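Side-chain contacts in hypothetical protein, IPT/TIG domain protein (Bacteroides ovatus, PDB 4HW6), which is of unknown function but, as a two-domain protein pairing an IPT/TIG domain with a six-bladed beta-propeller, probably binds carbohydrate as an auxiliary nutrient-binding protein: residues 197-202 and 208-213; 223-228 and 253-258. All blocks are in the same frame, centred on the assembly; numbering follows the deposited sequence.

How the contacts relate
Contacts 1 and 2 illustrate two ways in which a beta-propeller holds together, strand pairing within a blade and side-chain packing between one blade and the next. Contact 1 is the hairpin pairing of strands 195-199 and 207-212, the middle two of a four-stranded blade sheet. Contact 2 carries an outermost strand of that same sheet, 221-226, across to strand 251-255 of the following sheet. Their centres lie about 9 Å apart. The two meet directly where Gly-208 N stands 2.9 Å from Cys-225 O and Ile-209 O stands 2.9 Å from Leu-224 N, both probable hydrogen bonds, so segments 208-213 and 223-228 are neighbours in one sheet.

Contact 1: 197-202 and 208-213; sequences VVDDQS and GIYLFT
Val-197 and Tyr-210 form an antiparallel hydrogen-bonded pair, with Tyr-210 N giving a nearly straight bond to Val-197 O (2.9 Å, 171° at the hydrogen) and Val-197 N returning one to Tyr-210 O. A third bond runs from Asp-199 N to Gly-208 O at 2.8 Å. Beside these bonds, Asp-199 and Tyr-210 run side by side in the same direction. The methylene CB of Asp-199 lies in the plane of the tyrosine ring, at its edge, 3.7 Å from Tyr-210 CE2, while the carboxylate is turned 36° from the ring. On the same face, with Val-197 CG1 anti to the backbone N (chi1 180°), the other methyl, CG2, lies beside that N and meets Phe-212 CE1 at 3.8 Å. An alanine in place of Tyr-210 would probably leave Asp-199 CB without its aromatic neighbour and open a gap beside the aspartate. On the other face Val-198 and Ile-209 form the non-hydrogen-bonded pair, their side chains touching more loosely: Val-198 CG2 and Ile-209 CG1 are 4.5 Å apart. This hairpin occupies the centre of its blade: strand 184-189 flanks the valine strand, and strand 221-226 pairs with the other, where Tyr-210 also touches Arg-221 and Ser-223.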
loop_
_atom_site.group_PDB
_atom_site.type_symbol
_atom_site.label_atom_id
_atom_site.label_comp_id
_atom_site.label_asym_id
_atom_site.label_seq_id
_atom_site.Cartn_x
_atom_site.Cartn_y
_atom_site.Cartn_z
ATOM N N VAL A 197 -9.336 12.569 -13.715
ATOM C CA VAL A 197 -8.258 13.408 -13.198
ATOM C C VAL A 197 -8.811 14.808 -12.919
ATOM O O VAL A 197 -9.471 15.422 -13.782
ATOM C CB VAL A 197 -7.090 13.524 -14.192
ATOM C CG1 VAL A 197 -5.991 14.412 -13.614
ATOM C CG2 VAL A 197 -6.528 12.148 -14.560
ATOM N N VAL A 198 -8.533 15.307 -11.726
ATOM C CA VAL A 198 -8.965 16.636 -11.330
ATOM C C VAL A 198 -7.898 17.644 -11.699
ATOM O O VAL A 198 -6.725 17.424 -11.420
ATOM C CB VAL A 198 -9.260 16.692 -9.812
ATOM C CG1 VAL A 198 -9.512 18.148 -9.362
ATOM C CG2 VAL A 198 -10.472 15.825 -9.521
ATOM N N ASP A 199 -8.292 18.753 -12.329
ATOM C CA ASP A 199 -7.405 19.893 -12.580
ATOM C C ASP A 199 -7.804 20.990 -11.595
ATOM O O ASP A 199 -8.934 21.462 -11.646
ATOM C CB ASP A 199 -7.599 20.408 -13.993
ATOM C CG ASP A 199 -6.614 21.523 -14.391
ATOM O OD1 ASP A 199 -5.606 21.791 -13.671
ATOM O OD2 ASP A 199 -6.823 22.098 -15.499
ATOM N N ASP A 200 -6.887 21.378 -10.714
ATOM C CA ASP A 200 -7.113 22.475 -9.763
ATOM C C ASP A 200 -6.712 23.780 -10.443
ATOM O O ASP A 200 -5.510 24.075 -10.575
ATOM C CB ASP A 200 -6.298 22.238 -8.487
ATOM C CG ASP A 200 -6.400 23.395 -7.483
ATOM O OD1 ASP A 200 -7.188 24.353 -7.683
ATOM O OD2 ASP A 200 -5.649 23.341 -6.496
ATOM N N GLN A 201 -7.706 24.522 -10.932
ATOM C CA GLN A 201 -7.453 25.730 -11.718
ATOM C C GLN A 201 -8.453 26.828 -11.354
ATOM O O GLN A 201 -9.502 26.568 -10.780
ATOM C CB GLN A 201 -7.438 25.434 -13.225
ATOM C CG GLN A 201 -8.725 24.820 -13.780
ATOM C CD GLN A 201 -9.829 25.848 -13.942
ATOM O OE1 GLN A 201 -9.586 26.990 -14.372
ATOM N NE2 GLN A 201 -11.061 25.452 -13.616
ATOM N N SER A 202 -8.120 28.056 -11.711
ATOM C CA SER A 202 -8.747 29.227 -11.080
ATOM C C SER A 202 -9.943 29.855 -11.788
ATOM O O SER A 202 -10.382 30.954 -11.387
ATOM C CB SER A 202 -7.669 30.280 -10.819
ATOM O OG SER A 202 -7.158 30.834 -12.015
ATOM N N GLY A 208 -12.747 21.373 -14.630
ATOM C CA GLY A 208 -12.114 20.939 -13.408
ATOM C C GLY A 208 -11.948 19.439 -13.269
ATOM O O GLY A 208 -11.108 18.981 -12.479
ATOM N N ILE A 209 -12.742 18.676 -14.009
ATOM C CA ILE A 209 -12.664 17.227 -13.944
ATOM C C ILE A 209 -12.601 16.725 -15.382
ATOM O O ILE A 209 -13.462 17.041 -16.209
ATOM C CB ILE A 209 -13.838 16.581 -13.193
ATOM C CG1 ILE A 209 -14.043 17.243 -11.836
ATOM C CG2 ILE A 209 -13.586 15.081 -13.059
ATOM C CD1 ILE A 209 -15.172 16.635 -11.014
ATOM N N TYR A 210 -11.535 15.995 -15.663
ATOM C CA TYR A 210 -11.268 15.419 -16.967
ATOM C C TYR A 210 -11.396 13.910 -16.894
ATOM O O TYR A 210 -11.305 13.335 -15.796
ATOM C CB TYR A 210 -9.859 15.747 -17.414
ATOM C CG TYR A 210 -9.619 17.175 -17.806
ATOM C CD1 TYR A 210 -9.885 17.603 -19.108
ATOM C CD2 TYR A 210 -9.132 18.102 -16.890
ATOM C CE1 TYR A 210 -9.666 18.902 -19.501
ATOM C CE2 TYR A 210 -8.898 19.428 -17.285
ATOM C CZ TYR A 210 -9.154 19.811 -18.594
ATOM O OH TYR A 210 -8.948 21.118 -19.052
ATOM N N LEU A 211 -11.615 13.292 -18.052
ATOM C CA LEU A 211 -11.671 11.837 -18.168
ATOM C C LEU A 211 -10.734 11.376 -19.275
ATOM O O LEU A 211 -10.705 11.980 -20.356
ATOM C CB LEU A 211 -13.113 11.415 -18.470
ATOM C CG LEU A 211 -13.437 9.921 -18.572
ATOM C CD1 LEU A 211 -14.849 9.650 -18.059
ATOM C CD2 LEU A 211 -13.293 9.441 -20.007
ATOM N N PHE A 212 -9.983 10.293 -19.025
ATOM C CA PHE A 212 -9.206 9.629 -20.074
ATOM C C PHE A 212 -9.836 8.257 -20.286
ATOM O O PHE A 212 -10.000 7.484 -19.329
ATOM C CB PHE A 212 -7.731 9.481 -19.692
ATOM C CG PHE A 212 -7.000 10.791 -19.574
ATOM C CD1 PHE A 212 -7.057 11.540 -18.384
ATOM C CD2 PHE A 212 -6.272 11.285 -20.629
ATOM C CE1 PHE A 212 -6.405 12.755 -18.288
ATOM C CE2 PHE A 212 -5.609 12.508 -20.531
ATOM C CZ PHE A 212 -5.681 13.237 -19.368
ATOM N N THR A 213 -10.212 7.950 -21.524
ATOM C CA THR A 213 -11.062 6.777 -21.763
ATOM C C THR A 213 -10.259 5.483 -21.771
ATOM O O THR A 213 -9.207 5.385 -22.400
ATOM C CB THR A 213 -11.840 6.875 -23.092
ATOM O OG1 THR A 213 -10.924 6.856 -24.185
ATOM C CG2 THR A 213 -12.671 8.149 -23.152
#

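Contact 2: 223-228 and 253-258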
loop_
_atom_site.group_PDB
_atom_site.type_symbol
_atom_site.label_atom_id
_atom_site.label_comp_id
_atom_site.label_asym_id
_atom_site.label_seq_id
_atom_site.Cartn_x
_atom_site.Cartn_y
_atom_site.Cartn_z
ATOM N N SER A 223 -13.592 16.348 -21.370
ATOM C CA SER A 223 -13.899 17.273 -20.277
ATOM C C SER A 223 -15.274 16.928 -19.711
ATOM O O SER A 223 -16.259 16.899 -20.454
ATOM C CB SER A 223 -13.902 18.716 -20.798
ATOM O OG SER A 223 -12.623 19.049 -21.342
ATOM N N LEU A 224 -15.350 16.683 -18.412
ATOM C CA LEU A 224 -16.593 16.279 -17.801
ATOM C C LEU A 224 -17.372 17.479 -17.312
ATOM O O LEU A 224 -18.529 17.632 -17.656
ATOM C CB LEU A 224 -16.370 15.333 -16.634
ATOM C CG LEU A 224 -15.722 14.000 -16.978
ATOM C CD1 LEU A 224 -15.695 13.091 -15.753
ATOM C CD2 LEU A 224 -16.457 13.346 -18.145
ATOM N N CYS A 225 -16.753 18.313 -16.492
ATOM C CA CYS A 225 -17.453 19.469 -15.958
ATOM C C CYS A 225 -16.503 20.555 -15.510
ATOM O O CYS A 225 -15.333 20.311 -15.187
ATOM C CB CYS A 225 -18.395 19.079 -14.811
ATOM S SG CYS A 225 -17.533 18.438 -13.376
ATOM N N ASN A 226 -17.029 21.775 -15.509
ATOM C CA ASN A 226 -16.305 22.926 -14.999
ATOM C C ASN A 226 -16.306 22.937 -13.487
ATOM O O ASN A 226 -17.303 22.585 -12.838
ATOM C CB ASN A 226 -16.952 24.229 -15.469
ATOM C CG ASN A 226 -16.920 24.402 -16.963
ATOM O OD1 ASN A 226 -16.099 23.799 -17.668
ATOM N ND2 ASN A 226 -17.820 25.247 -17.466
ATOM N N ALA A 227 -15.184 23.342 -12.906
ATOM C CA ALA A 227 -15.102 23.466 -11.461
ATOM C C ALA A 227 -13.810 24.213 -11.204
ATOM O O ALA A 227 -12.758 23.824 -11.686
ATOM C CB ALA A 227 -15.055 22.104 -10.789
ATOM N N ARG A 228 -13.930 25.297 -10.458
ATOM C CA ARG A 228 -12.803 26.074 -10.031
ATOM C C ARG A 228 -12.271 25.588 -8.698
ATOM O O ARG A 228 -13.027 25.323 -7.752
ATOM C CB ARG A 228 -13.261 27.521 -9.926
ATOM C CG ARG A 228 -12.246 28.450 -9.311
ATOM C CD ARG A 228 -12.761 29.860 -9.389
ATOM N NE ARG A 228 -11.828 30.762 -8.743
ATOM C CZ ARG A 228 -11.911 32.085 -8.829
ATOM N NH1 ARG A 228 -12.899 32.657 -9.514
ATOM N NH2 ARG A 228 -11.019 32.847 -8.202
ATOM N N SER A 253 -19.782 18.422 -3.645
ATOM C CA SER A 253 -20.506 18.428 -4.891
ATOM C C SER A 253 -20.365 17.063 -5.547
ATOM O O SER A 253 -19.491 16.259 -5.157
ATOM C CB SER A 253 -19.931 19.508 -5.833
ATOM O OG SER A 253 -19.967 20.821 -5.243
ATOM N N SER A 254 -21.150 16.812 -6.587
ATOM C CA SER A 254 -20.935 15.622 -7.407
ATOM C C SER A 254 -21.249 15.831 -8.870
ATOM O O SER A 254 -22.048 16.703 -9.246
ATOM C CB SER A 254 -21.785 14.436 -6.927
ATOM O OG SER A 254 -23.157 14.655 -7.184
ATOM N N TYR A 255 -20.636 14.963 -9.673
ATOM C CA TYR A 255 -20.914 14.809 -11.078
ATOM C C TYR A 255 -21.171 13.335 -11.370
ATOM O O TYR A 255 -20.384 12.458 -10.974
ATOM C CB TYR A 255 -19.736 15.340 -11.931
ATOM C CG TYR A 255 -19.918 15.046 -13.404
ATOM C CD1 TYR A 255 -20.691 15.864 -14.205
ATOM C CD2 TYR A 255 -19.345 13.933 -13.981
ATOM C CE1 TYR A 255 -20.879 15.587 -15.550
ATOM C CE2 TYR A 255 -19.504 13.656 -15.323
ATOM C CZ TYR A 255 -20.270 14.482 -16.114
ATOM O OH TYR A 255 -20.445 14.183 -17.460
ATOM N N ASP A 256 -22.285 13.061 -12.042
ATOM C CA ASP A 256 -22.661 11.691 -12.407
ATOM C C ASP A 256 -22.250 11.380 -13.835
ATOM O O ASP A 256 -22.892 11.860 -14.776
ATOM C CB ASP A 256 -24.165 11.515 -12.258
ATOM C CG ASP A 256 -24.611 10.081 -12.477
ATOM O OD1 ASP A 256 -23.831 9.261 -12.982
ATOM O OD2 ASP A 256 -25.746 9.781 -12.111
ATOM N N PRO A 257 -21.234 10.530 -14.018
ATOM C CA PRO A 257 -20.743 10.327 -15.391
ATOM C C PRO A 257 -21.712 9.597 -16.298
ATOM O O PRO A 257 -21.597 9.732 -17.521
ATOM C CB PRO A 257 -19.467 9.488 -15.219
ATOM C CG PRO A 257 -19.390 9.098 -13.790
ATOM C CD PRO A 257 -20.444 9.798 -13.009
ATOM N N ALA A 258 -22.649 8.842 -15.728
ATOM C CA ALA A 258 -23.653 8.138 -16.543
ATOM C C ALA A 258 -24.665 9.096 -17.190
ATOM O O ALA A 258 -25.122 8.867 -18.301
ATOM C CB ALA A 258 -24.383 7.090 -15.701
HETATM O O HOH W 1 -20.272 16.046 -19.345
#
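Leu-224 lies across one face of the Tyr-255 ring, a CH-pi contact that helps pack neighbouring blades of the six-bladed beta-propeller. Leu-224 also belongs to a classic beta bulge, in which it and Cys-225 both stand opposite Ile-209, and both residues direct their CB atoms toward the tyrosine strand. No hydrogen bond joins the two segments directly, and aromatic packing carries the contact.

The leucine and tyrosine side chains cross at about a right angle. Leu-224 CB sits 4.2 Å from the centroid of the Tyr-255 ring, 27° off the normal, and comes within 3.8 Å of Tyr-255 CE2. Its CG lies anti to the carbonyl carbon (chi1 -63°), and the branch beyond continues past that side of the ring, Leu-224 CD1 approaching Tyr-255 CE2 to 3.9 Å. The tyrosine reaches across because its own CG is anti to the backbone N (chi1 173°), with the ring carried toward the leucine.

Cys-225 meets the root of the same ring. Its SG makes an oblique sulfur-aromatic contact, 4.7 Å from the centroid, and touches Tyr-255 CB and CG, while Cys-225 CB approaches Tyr-255 CD1 at 4.0 Å. Leu-262, on strand 262-263, touches both Cys-225 and Tyr-255, and Ile-242 adds to the packing round Leu-224.

Just past the tyrosine, Asp-256 OD1 accepts a bond from Ala-258 N, forming an Asx turn. At the far end of the ring a single water bridges the segments, donating to Leu-224 O at 2.9 Å and lying 2.7 Å from Tyr-255 OH, to which it is also hydrogen-bonded.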